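Alpha-L-arabinosidase (Xanthomonas axonopodis pv. citri, PDB 6D25) probably hydrolyses alpha-L-arabinofuranosyl substituents of arabinoxylans, including those on internally di-substituted xylose units, as a trimeric enzyme of family GH51. Local coordinates at residues A26-V31 / S451-V456; A150-N155 / P195-G200; K236-P241 / D261-H266; A352-D357 / A444-D449. All blocks are in the same frame, centred on the assembly; numbering follows the deposited sequence.

Contact 1. Residues A26-V31 / S451-V456; sequences AAEVKV and SASATV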
loop_
_atom_site.group_PDB
_atom_site.type_symbol
_atom_site.label_atom_id
_atom_site.label_comp_id
_atom_site.label_asym_id
_atom_site.label_seq_id
_atom_site.Cartn_x
_atom_site.Cartn_y
_atom_site.Cartn_z
ATOM N N ALA A 26 47.095 23.092 29.386
ATOM C CA ALA A 26 46.476 22.142 30.344
ATOM C C ALA A 26 47.478 21.010 30.602
ATOM O O ALA A 26 48.184 20.614 29.670
ATOM C CB ALA A 26 45.150 21.630 29.819
ATOM N N ALA A 27 47.540 20.535 31.852
ATOM C CA ALA A 27 48.578 19.586 32.307
ATOM C C ALA A 27 48.366 18.217 31.656
ATOM O O ALA A 27 47.212 17.800 31.440
ATOM C CB ALA A 27 48.581 19.456 33.815
ATOM N N GLU A 28 49.503 17.589 31.332
ATOM C CA GLU A 28 49.637 16.234 30.766
ATOM C C GLU A 28 49.039 15.199 31.738
ATOM O O GLU A 28 49.168 15.268 32.948
ATOM C CB GLU A 28 51.124 15.960 30.484
ATOM C CG GLU A 28 51.470 14.503 30.129
ATOM C CD GLU A 28 52.682 14.314 29.233
ATOM O OE1 GLU A 28 53.616 13.607 29.646
ATOM O OE2 GLU A 28 52.671 14.835 28.100
ATOM N N VAL A 29 48.389 14.214 31.117
ATOM C CA VAL A 29 47.578 13.125 31.678
ATOM C C VAL A 29 48.267 11.746 31.463
ATOM O O VAL A 29 48.957 11.550 30.444
ATOM C CB VAL A 29 46.214 13.320 30.964
ATOM C CG1 VAL A 29 45.525 12.079 30.474
ATOM C CG2 VAL A 29 45.293 14.185 31.801
ATOM N N LYS A 30 48.064 10.781 32.375
ATOM C CA LYS A 30 48.587 9.443 32.238
ATOM C C LYS A 30 47.474 8.442 31.941
ATOM O O LYS A 30 46.441 8.400 32.643
ATOM C CB LYS A 30 49.276 9.031 33.546
ATOM C CG LYS A 30 50.568 9.780 33.797
ATOM C CD LYS A 30 50.866 10.018 35.275
ATOM C CE LYS A 30 52.158 10.791 35.459
ATOM N NZ LYS A 30 52.088 11.781 36.567
ATOM N N VAL A 31 47.707 7.608 30.950
ATOM C CA VAL A 31 46.754 6.555 30.588
ATOM C C VAL A 31 47.533 5.232 30.565
ATOM O O VAL A 31 48.612 5.154 29.950
ATOM C CB VAL A 31 46.112 6.853 29.216
ATOM C CG1 VAL A 31 45.165 5.770 28.744
ATOM C CG2 VAL A 31 45.371 8.164 29.215
ATOM N N SER A 451 43.620 20.590 24.728
ATOM C CA SER A 451 44.900 21.241 25.001
ATOM C C SER A 451 45.897 20.364 25.777
ATOM O O SER A 451 47.080 20.682 25.733
ATOM C CB SER A 451 44.696 22.577 25.682
ATOM O OG SER A 451 44.149 22.380 26.968
ATOM N N ALA A 452 45.499 19.298 26.463
ATOM C CA ALA A 452 46.451 18.509 27.275
ATOM C C ALA A 452 46.979 17.295 26.504
ATOM O O ALA A 452 46.197 16.501 25.996
ATOM C CB ALA A 452 45.795 18.047 28.548
ATOM N N SER A 453 48.301 17.134 26.445
ATOM C CA SER A 453 48.895 15.917 25.924
ATOM C C SER A 453 48.685 14.762 26.918
ATOM O O SER A 453 48.280 14.973 28.065
ATOM C CB SER A 453 50.338 16.117 25.620
ATOM O OG SER A 453 51.027 16.375 26.819
ATOM N N ALA A 454 48.905 13.542 26.464
ATOM C CA ALA A 454 48.777 12.361 27.291
ATOM C C ALA A 454 50.011 11.467 27.096
ATOM O O ALA A 454 50.651 11.458 26.019
ATOM C CB ALA A 454 47.510 11.618 26.956
ATOM N N THR A 455 50.360 10.758 28.162
ATOM C CA THR A 455 51.320 9.676 28.086
ATOM C C THR A 455 50.549 8.359 28.170
ATOM O O THR A 455 49.881 8.133 29.190
ATOM C CB THR A 455 52.342 9.730 29.221
ATOM O OG1 THR A 455 52.938 11.022 29.129
ATOM C CG2 THR A 455 53.416 8.665 29.104
ATOM N N VAL A 456 50.620 7.543 27.130
ATOM C CA VAL A 456 49.874 6.306 27.108
ATOM C C VAL A 456 50.863 5.139 27.206
ATOM O O VAL A 456 51.809 5.041 26.428
ATOM C CB VAL A 456 48.994 6.204 25.858
ATOM C CG1 VAL A 456 48.092 4.978 25.926
ATOM C CG2 VAL A 456 48.134 7.437 25.660
HETATM O O HOH W 1 49.791 19.122 28.151
HETATM O O HOH W 2 52.736 13.451 25.632
#

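Contact 2. Residues A150-N155 / P195-G200; sequences AYIAGN and PYFGVG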
loop_
_atom_site.group_PDB
_atom_site.type_symbol
_atom_site.label_atom_id
_atom_site.label_comp_id
_atom_site.label_asym_id
_atom_site.label_seq_id
_atom_site.Cartn_x
_atom_site.Cartn_y
_atom_site.Cartn_z
ATOM N N ALA A 150 27.924 -2.311 -4.717
ATOM C CA ALA A 150 26.731 -1.477 -4.769
ATOM C C ALA A 150 25.810 -1.851 -3.601
ATOM O O ALA A 150 25.494 -3.036 -3.401
ATOM C CB ALA A 150 26.012 -1.715 -6.080
ATOM N N TYR A 151 25.365 -0.848 -2.852
ATOM C CA TYR A 151 24.326 -0.962 -1.885
ATOM C C TYR A 151 23.152 -0.107 -2.398
ATOM O O TYR A 151 23.179 1.119 -2.299
ATOM C CB TYR A 151 24.888 -0.548 -0.526
ATOM C CG TYR A 151 23.924 -0.477 0.638
ATOM C CD1 TYR A 151 22.595 -0.834 0.538
ATOM C CD2 TYR A 151 24.402 -0.081 1.879
ATOM C CE1 TYR A 151 21.763 -0.763 1.644
ATOM C CE2 TYR A 151 23.573 -0.012 2.995
ATOM C CZ TYR A 151 22.247 -0.351 2.880
ATOM O OH TYR A 151 21.426 -0.254 3.962
ATOM N N ILE A 152 22.155 -0.745 -2.994
ATOM C CA ILE A 152 21.071 -0.044 -3.669
ATOM C C ILE A 152 19.965 0.225 -2.663
ATOM O O ILE A 152 19.549 -0.698 -1.991
ATOM C CB ILE A 152 20.537 -0.880 -4.850
ATOM C CG1 ILE A 152 21.597 -1.065 -5.929
ATOM C CG2 ILE A 152 19.242 -0.271 -5.419
ATOM C CD1 ILE A 152 21.986 0.217 -6.615
ATOM N N ALA A 153 19.462 1.452 -2.625
ATOM C CA ALA A 153 18.345 1.860 -1.752
ATOM C C ALA A 153 17.063 1.888 -2.580
ATOM O O ALA A 153 16.922 2.718 -3.480
ATOM C CB ALA A 153 18.616 3.191 -1.112
ATOM N N GLY A 154 16.157 0.953 -2.284
ATOM C CA GLY A 154 14.900 0.821 -3.041
ATOM C C GLY A 154 13.754 1.647 -2.465
ATOM O O GLY A 154 13.715 2.013 -1.260
ATOM N N ASN A 155 12.812 1.978 -3.339
ATOM C CA ASN A 155 11.656 2.822 -3.043
ATOM C C ASN A 155 10.506 1.937 -2.535
ATOM O O ASN A 155 9.903 1.155 -3.292
ATOM C CB ASN A 155 11.225 3.594 -4.294
ATOM C CG ASN A 155 10.056 4.543 -4.071
ATOM O OD1 ASN A 155 9.293 4.368 -3.130
ATOM N ND2 ASN A 155 9.871 5.533 -4.941
ATOM N N PRO A 195 24.902 -6.700 -4.178
ATOM C CA PRO A 195 25.021 -7.525 -2.990
ATOM C C PRO A 195 24.154 -7.066 -1.808
ATOM O O PRO A 195 23.822 -7.912 -0.965
ATOM C CB PRO A 195 26.497 -7.486 -2.603
ATOM C CG PRO A 195 26.971 -6.181 -3.215
ATOM C CD PRO A 195 26.197 -6.107 -4.534
ATOM N N TYR A 196 23.785 -5.785 -1.751
ATOM C CA TYR A 196 22.982 -5.232 -0.679
ATOM C C TYR A 196 21.847 -4.411 -1.279
ATOM O O TYR A 196 22.062 -3.626 -2.194
ATOM C CB TYR A 196 23.813 -4.352 0.260
ATOM C CG TYR A 196 25.167 -4.922 0.615
ATOM C CD1 TYR A 196 25.302 -5.969 1.512
ATOM C CD2 TYR A 196 26.307 -4.423 0.043
ATOM C CE1 TYR A 196 26.542 -6.517 1.820
ATOM C CE2 TYR A 196 27.556 -4.928 0.360
ATOM C CZ TYR A 196 27.686 -5.991 1.243
ATOM O OH TYR A 196 28.930 -6.518 1.480
ATOM N N PHE A 197 20.665 -4.582 -0.727
ATOM C CA PHE A 197 19.474 -3.896 -1.222
ATOM C C PHE A 197 18.652 -3.429 -0.012
ATOM O O PHE A 197 18.197 -4.264 0.797
ATOM C CB PHE A 197 18.633 -4.827 -2.103
ATOM C CG PHE A 197 17.634 -4.105 -2.960
ATOM C CD1 PHE A 197 16.470 -3.615 -2.425
ATOM C CD2 PHE A 197 17.895 -3.881 -4.300
ATOM C CE1 PHE A 197 15.546 -2.937 -3.214
ATOM C CE2 PHE A 197 17.004 -3.177 -5.100
ATOM C CZ PHE A 197 15.849 -2.686 -4.546
ATOM N N GLY A 198 18.541 -2.117 0.134
ATOM C CA GLY A 198 17.753 -1.488 1.217
ATOM C C GLY A 198 16.274 -1.441 0.871
ATOM O O GLY A 198 15.873 -0.921 -0.181
ATOM N N VAL A 199 15.461 -1.988 1.736
ATOM C CA VAL A 199 14.016 -2.064 1.505
ATOM C C VAL A 199 13.331 -0.959 2.298
ATOM O O VAL A 199 12.654 -1.214 3.308
ATOM C CB VAL A 199 13.467 -3.462 1.800
ATOM C CG1 VAL A 199 12.026 -3.586 1.372
ATOM C CG2 VAL A 199 14.284 -4.533 1.105
ATOM N N GLY A 200 13.512 0.262 1.796
ATOM C CA GLY A 200 12.970 1.485 2.423
ATOM C C GLY A 200 14.001 2.192 3.256
ATOM O O GLY A 200 14.896 1.561 3.802
#

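Contact 3. Residues K236-P241 / D261-H266; sequences KIAPGP and DGLSMH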
loop_
_atom_site.group_PDB
_atom_site.type_symbol
_atom_site.label_atom_id
_atom_site.label_comp_id
_atom_site.label_asym_id
_atom_site.label_seq_id
_atom_site.Cartn_x
_atom_site.Cartn_y
_atom_site.Cartn_z
ATOM N N LYS A 236 19.120 -8.345 2.003
ATOM C CA LYS A 236 18.073 -7.339 2.210
ATOM C C LYS A 236 18.251 -6.648 3.557
ATOM O O LYS A 236 18.330 -7.320 4.589
ATOM C CB LYS A 236 16.703 -8.012 2.155
ATOM C CG LYS A 236 16.363 -8.612 0.786
ATOM C CD LYS A 236 15.324 -9.690 0.897
ATOM C CE LYS A 236 14.869 -10.184 -0.448
ATOM N NZ LYS A 236 13.811 -11.211 -0.292
ATOM N N ILE A 237 18.302 -5.343 3.522
ATOM C CA ILE A 237 18.441 -4.523 4.710
ATOM C C ILE A 237 17.086 -3.887 5.044
ATOM O O ILE A 237 16.537 -3.129 4.240
ATOM C CB ILE A 237 19.494 -3.422 4.513
ATOM C CG1 ILE A 237 20.798 -3.940 3.891
ATOM C CG2 ILE A 237 19.709 -2.668 5.854
ATOM C CD1 ILE A 237 21.389 -5.053 4.594
ATOM N N ALA A 238 16.561 -4.205 6.216
ATOM C CA ALA A 238 15.313 -3.650 6.709
ATOM C C ALA A 238 15.513 -2.258 7.316
ATOM O O ALA A 238 16.538 -1.968 7.922
ATOM C CB ALA A 238 14.713 -4.595 7.715
ATOM N N PRO A 239 14.489 -1.423 7.207
ATOM C CA PRO A 239 14.460 -0.043 7.715
ATOM C C PRO A 239 14.357 -0.061 9.252
ATOM O O PRO A 239 13.433 -0.610 9.817
ATOM C CB PRO A 239 13.228 0.541 7.009
ATOM C CG PRO A 239 12.312 -0.606 6.878
ATOM C CD PRO A 239 13.230 -1.748 6.527
ATOM N N GLY A 240 15.396 0.426 9.900
ATOM C CA GLY A 240 15.519 0.350 11.350
ATOM C C GLY A 240 15.383 1.718 12.013
ATOM O O GLY A 240 14.867 2.664 11.428
ATOM N N PRO A 241 15.798 1.819 13.293
ATOM C CA PRO A 241 15.541 2.954 14.132
ATOM C C PRO A 241 16.412 4.188 13.819
ATOM O O PRO A 241 17.532 4.085 13.292
ATOM C CB PRO A 241 15.916 2.460 15.515
ATOM C CG PRO A 241 17.023 1.483 15.250
ATOM C CD PRO A 241 16.562 0.788 13.978
ATOM N N ASP A 261 18.485 -9.569 6.263
ATOM C CA ASP A 261 19.927 -9.887 6.430
ATOM C C ASP A 261 20.601 -8.809 7.285
ATOM O O ASP A 261 21.677 -9.043 7.880
ATOM C CB ASP A 261 20.578 -10.041 5.050
ATOM C CG ASP A 261 19.878 -11.134 4.273
ATOM O OD1 ASP A 261 20.004 -12.282 4.703
ATOM O OD2 ASP A 261 19.112 -10.826 3.288
ATOM N N GLY A 262 19.965 -7.649 7.369
ATOM C CA GLY A 262 20.476 -6.534 8.150
ATOM C C GLY A 262 19.346 -5.615 8.576
ATOM O O GLY A 262 18.241 -5.624 7.949
ATOM N N LEU A 263 19.588 -4.838 9.624
ATOM C CA LEU A 263 18.652 -3.842 10.129
ATOM C C LEU A 263 19.405 -2.510 10.211
ATOM O O LEU A 263 20.433 -2.453 10.859
ATOM C CB LEU A 263 18.142 -4.245 11.507
ATOM C CG LEU A 263 17.157 -3.255 12.137
ATOM C CD1 LEU A 263 15.850 -3.263 11.387
ATOM C CD2 LEU A 263 16.900 -3.583 13.588
ATOM N N SER A 264 18.919 -1.464 9.547
ATOM C CA SER A 264 19.648 -0.199 9.538
ATOM C C SER A 264 19.356 0.604 10.812
ATOM O O SER A 264 18.295 0.526 11.352
ATOM C CB SER A 264 19.375 0.591 8.305
ATOM O OG SER A 264 18.042 1.023 8.303
ATOM N N MET A 265 20.335 1.314 11.303
ATOM C CA MET A 265 20.145 2.313 12.332
ATOM C C MET A 265 20.847 3.601 11.885
ATOM O O MET A 265 21.779 3.544 11.118
ATOM C CB MET A 265 20.685 1.853 13.683
ATOM C CG MET A 265 22.157 1.651 13.768
ATOM S SD MET A 265 22.703 1.534 15.556
ATOM C CE MET A 265 22.763 3.269 15.995
ATOM N N HIS A 266 20.350 4.725 12.355
ATOM C CA HIS A 266 20.825 6.050 11.952
ATOM C C HIS A 266 21.101 6.853 13.223
ATOM O O HIS A 266 20.226 6.886 14.100
ATOM C CB HIS A 266 19.784 6.810 11.118
ATOM C CG HIS A 266 19.474 6.157 9.818
ATOM N ND1 HIS A 266 18.451 6.549 9.011
ATOM C CD2 HIS A 266 20.112 5.202 9.121
ATOM C CE1 HIS A 266 18.443 5.846 7.907
ATOM N NE2 HIS A 266 19.442 5.007 7.948
#

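Contact 4. Residues A352-D357 / A444-D449; sequences ASLNFD and ALTNLD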
loop_
_atom_site.group_PDB
_atom_site.type_symbol
_atom_site.label_atom_id
_atom_site.label_comp_id
_atom_site.label_asym_id
_atom_site.label_seq_id
_atom_site.Cartn_x
_atom_site.Cartn_y
_atom_site.Cartn_z
ATOM N N ALA A 352 35.268 10.698 13.333
ATOM C CA ALA A 352 35.429 9.453 12.569
ATOM C C ALA A 352 36.244 8.420 13.351
ATOM O O ALA A 352 35.854 7.249 13.393
ATOM C CB ALA A 352 36.040 9.757 11.222
ATOM N N SER A 353 37.372 8.808 13.976
ATOM C CA SER A 353 38.205 7.813 14.665
ATOM C C SER A 353 37.433 7.208 15.840
ATOM O O SER A 353 37.500 5.976 16.047
ATOM C CB SER A 353 39.561 8.339 15.111
ATOM O OG SER A 353 39.394 9.350 16.080
ATOM N N LEU A 354 36.662 8.004 16.535
ATOM C CA LEU A 354 35.924 7.472 17.696
ATOM C C LEU A 354 34.844 6.476 17.249
ATOM O O LEU A 354 34.628 5.448 17.897
ATOM C CB LEU A 354 35.326 8.618 18.502
ATOM C CG LEU A 354 36.321 9.587 19.126
ATOM C CD1 LEU A 354 35.588 10.761 19.736
ATOM C CD2 LEU A 354 37.159 8.892 20.164
ATOM N N ASN A 355 34.176 6.765 16.145
ATOM C CA ASN A 355 33.160 5.884 15.618
ATOM C C ASN A 355 33.766 4.567 15.121
ATOM O O ASN A 355 33.226 3.486 15.428
ATOM C CB ASN A 355 32.300 6.561 14.565
ATOM C CG ASN A 355 31.211 7.389 15.198
ATOM O OD1 ASN A 355 30.123 6.870 15.488
ATOM N ND2 ASN A 355 31.478 8.687 15.417
ATOM N N PHE A 356 34.877 4.631 14.396
ATOM C CA PHE A 356 35.567 3.388 13.985
ATOM C C PHE A 356 35.987 2.536 15.197
ATOM O O PHE A 356 35.812 1.318 15.175
ATOM C CB PHE A 356 36.780 3.696 13.126
ATOM C CG PHE A 356 36.466 4.368 11.813
ATOM C CD1 PHE A 356 35.287 4.102 11.124
ATOM C CD2 PHE A 356 37.406 5.181 11.208
ATOM C CE1 PHE A 356 35.053 4.641 9.864
ATOM C CE2 PHE A 356 37.160 5.715 9.950
ATOM C CZ PHE A 356 35.978 5.471 9.306
ATOM N N ASP A 357 36.483 3.188 16.241
ATOM C CA ASP A 357 36.835 2.468 17.469
ATOM C C ASP A 357 35.594 1.728 17.980
ATOM O O ASP A 357 35.640 0.523 18.270
ATOM C CB ASP A 357 37.382 3.408 18.541
ATOM C CG ASP A 357 38.739 4.058 18.264
ATOM O OD1 ASP A 357 39.464 3.605 17.306
ATOM O OD2 ASP A 357 39.082 5.058 19.024
ATOM N N ALA A 444 45.098 2.145 17.236
ATOM C CA ALA A 444 44.626 3.501 17.046
ATOM C C ALA A 444 44.429 4.137 18.421
ATOM O O ALA A 444 43.838 3.501 19.305
ATOM C CB ALA A 444 43.353 3.487 16.263
ATOM N N LEU A 445 44.910 5.374 18.584
ATOM C CA LEU A 445 44.653 6.138 19.799
ATOM C C LEU A 445 44.244 7.570 19.404
ATOM O O LEU A 445 44.870 8.174 18.499
ATOM C CB LEU A 445 45.925 6.193 20.654
ATOM C CG LEU A 445 46.417 4.863 21.230
ATOM C CD1 LEU A 445 47.809 5.045 21.813
ATOM C CD2 LEU A 445 45.459 4.310 22.299
ATOM N N THR A 446 43.279 8.104 20.119
ATOM C CA THR A 446 42.799 9.445 19.961
ATOM C C THR A 446 42.860 10.166 21.309
ATOM O O THR A 446 42.355 9.641 22.318
ATOM C CB THR A 446 41.347 9.446 19.468
ATOM O OG1 THR A 446 41.325 8.843 18.171
ATOM C CG2 THR A 446 40.772 10.836 19.378
ATOM N N ASN A 447 43.475 11.342 21.314
ATOM C CA ASN A 447 43.478 12.230 22.487
ATOM C C ASN A 447 42.383 13.278 22.249
ATOM O O ASN A 447 42.525 14.139 21.370
ATOM C CB ASN A 447 44.841 12.895 22.678
ATOM C CG ASN A 447 44.970 13.721 23.951
ATOM O OD1 ASN A 447 43.939 14.009 24.606
ATOM N ND2 ASN A 447 46.223 14.080 24.305
ATOM N N LEU A 448 41.315 13.204 23.030
ATOM C CA LEU A 448 40.125 14.058 22.871
ATOM C C LEU A 448 40.354 15.433 23.486
ATOM O O LEU A 448 39.586 16.342 23.202
ATOM C CB LEU A 448 38.914 13.407 23.555
ATOM C CG LEU A 448 38.313 12.163 22.877
ATOM C CD1 LEU A 448 39.142 10.919 23.129
ATOM C CD2 LEU A 448 36.881 11.936 23.351
ATOM N N ASP A 449 41.347 15.588 24.339
ATOM C CA ASP A 449 41.557 16.845 25.064
ATOM C C ASP A 449 42.013 17.915 24.054
ATOM O O ASP A 449 42.952 17.698 23.286
ATOM C CB ASP A 449 42.567 16.660 26.204
ATOM C CG ASP A 449 42.522 17.759 27.247
ATOM O OD1 ASP A 449 42.646 18.950 26.835
ATOM O OD2 ASP A 449 42.370 17.414 28.471
HETATM O O HOH W 3 41.342 6.295 18.082
#

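Contact 1. Residues A26-V31 / S451-V456
E28 reaches across the neighbouring strand and lays its carboxylate against the hydroxyls of S453 and T455. With CG anti to the backbone N (chi1 169°) and the chain extended beyond it, the acid spans the gap. The S453 hydroxyl donates to the anti lone pair of E28 OE2, at 2.6 Å from OG, while E28 OE1 lies 2.7 Å from T455 OG1. A water carries OE2 on to A454 O, tying the carboxylate to the backbone as well.

On the other face the shapes are small and apolar. V29 CG1 rests on the A454 methyl at 4.1 Å, and V31 and V456 stand side by side, pointing the same way, with V31 CB 4.1 Å from V456 CG2. P417 packs on V29 and V31, V429 on V31 and A454, and L445 on V456.

At the start of the pair the register slips by one residue, A26 lying opposite A452 and E28 opposite S453. The A452 methyl abuts the A26-A27 backbone, CB lying 3.2 Å from A27 O and 3.9 Å from A26 CB. Here one water takes the place of a direct bond, donating to A26 O and accepting from S453 N.

Further on the ladder is regular: V29 N to S453 O, T455 N to V29 O (2.8 Å) and V31 N to T455 O. A strand from the start of the chain and one from the C-terminal domain thus pair in parallel in an otherwise largely antiparallel sheet, consistent with the C-terminal beta-sandwich of GH51 enzymes, to which the N-terminal strand 29-36 adds.

Contact 2. Residues A150-N155 / P195-G200
F197 turns its ring toward I152 and G154 of the adjacent strand. Its CB leaves the strand on the I152 side, and CG, anti to the backbone N (chi1 -163°), swings the ring across to the other segment. From there most ring atoms have a neighbour: CG sits 4.0 Å from I152 O, which lies over one ring face, offset toward the rim; CD2 and CE2 follow the I152 branch, CE2 coming 3.7 Å from CG2; CE1 approaches G154 CA at 3.8 Å, and CZ at the far end lies 3.9 Å from that same carbon. Because G154 has no side chain, the ring can come close to its CA.

On the opposite face of the sheet, Y151 and Y196 cross at about a right angle, Y151 CD1 being 3.7 Å from Y196 CB, and G198 N comes to the Y151 ring edge, in plane. Between the two faces runs a parallel ladder: I152 N to Y196 O, G198 N to I152 O (2.7 Å) and G154 N to G198 O. At the entry, P195 CD packs against A150 O, a buried carbonyl without a hydrogen-bond partner.

The F197 and I152 face is covered by helix 161-172 through I164, W167 and M171, with F139 and M140 of helix 136-146 beside I152; strands 93-96 and 235-238 flank the pair, placing it within the eight-stranded parallel barrel.

Contact 3. Residues K236-P241 / D261-H266
K236 and D261 open this pairing of the first and last members of a beta-alpha-beta unit, strand 235-238, helix 246-256 and strand 262-269, in the parallel (beta/alpha)8 barrel. This is the partly exposed end, well bonded through the backbone but with little side-chain packing. The K236 backbone N donates to the anti lone pair of D261 OD2 at 2.8 Å, and K236 O accepts from both D261 N and G262 N, the second bond more bent. The lysine chain runs extended away from the contact to Q223 O, leaving NZ 6.4 Å from D261 OD2.

Further along, the packing closes. I237 CD1 sits 4.0 Å from G262 CA, where no side chain stands in its way. A238 N to G262 O and S264 N to A238 O continue the ladder, and L263 CD1 touches both the A238 methyl and, at 3.6 Å, G240 CA. M253 of helix 246-256 and M309 of helix 285-312 close over L263.

Past A238 the first segment leaves regular strand geometry but stays attached. The P241 and M265 side chains cross at a slant, CG to CB 4.0 Å, and P241 O accepts from H266 N; the H266 ring reaches E202 and D323 through weak hydrogen bonds. S264 holds the intervening turn: with chi1 at 68° its OG is wedged between its own backbone N and carbonyl carbon, where it accepts the G240 N-H at 3.1 Å.

Contact 4. Residues A352-D357 / A444-D449
S353 and T446 turn their hydroxyls into the gap between helix and strand: chi1 of 64° sets S353 OG between its own backbone N and carbonyl carbon, and chi1 of -64° puts T446 OG1 anti to the carbonyl carbon. They hydrogen-bond at 2.9 Å, S353 OG to T446 OG1, and either could be the donor. S353 OG is also bonded to L350 O one turn back in its helix.

One turn onward, D357 points at the same strand. A water donates to its OD2 at 2.7 Å and also lies close to T446 OG1. The carboxylate is buried but well supplied: OD1 bonds the hydroxyls of S432 and Y401, and OD2 bonds H430 ND1. This set of partners fixes its rotation and would be expected to stabilise the charged form. The A444 methyl comes 4.0 Å from OD1.

Beside this polar row runs an apolar one. L354 and L448 reach toward each other tip to tip, L354 CD1 4.0 Å from L448 CD2 and L354 CD2 4.1 Å from L448 CD1, with L292 of helix 285-312 touching both leucines. Just beyond, N447 OD1 accepts from D449 N in an Asx turn just where the strand gives out.

Helix and strand axes approach to 9.1 Å at the closest, their directions 134° apart, and side chains and a water bridge them. This helix-on-sheet packing is consistent with the interface between the (beta/alpha)8 barrel and the C-terminal beta-sandwich of GH51 enzymes.

Overall arrangement
The four contacts fall into two pairs. Contacts 2 and 3 belong to the barrel sheet, their centres 10 Å apart, and share the ladder through F197 O to I237 N (2.9 Å). Contacts 1 and 4 meet in the sandwich, centres 15 Å apart, where N447 ND2 reaches A452 O at 3.0 Å. Contact 4 joins the halves; its nearest atoms are about 8 Å from contact 3, whereas the centres of contacts 1 and 2 lie 45 Å apart. In clan GH-A barrels such as this the sugar binds at the C-terminal strand ends; the H266 side chain of contact 3 lies about 6 Å from a glycerol, probably from the crystallisation liquor, which may mark that pocket.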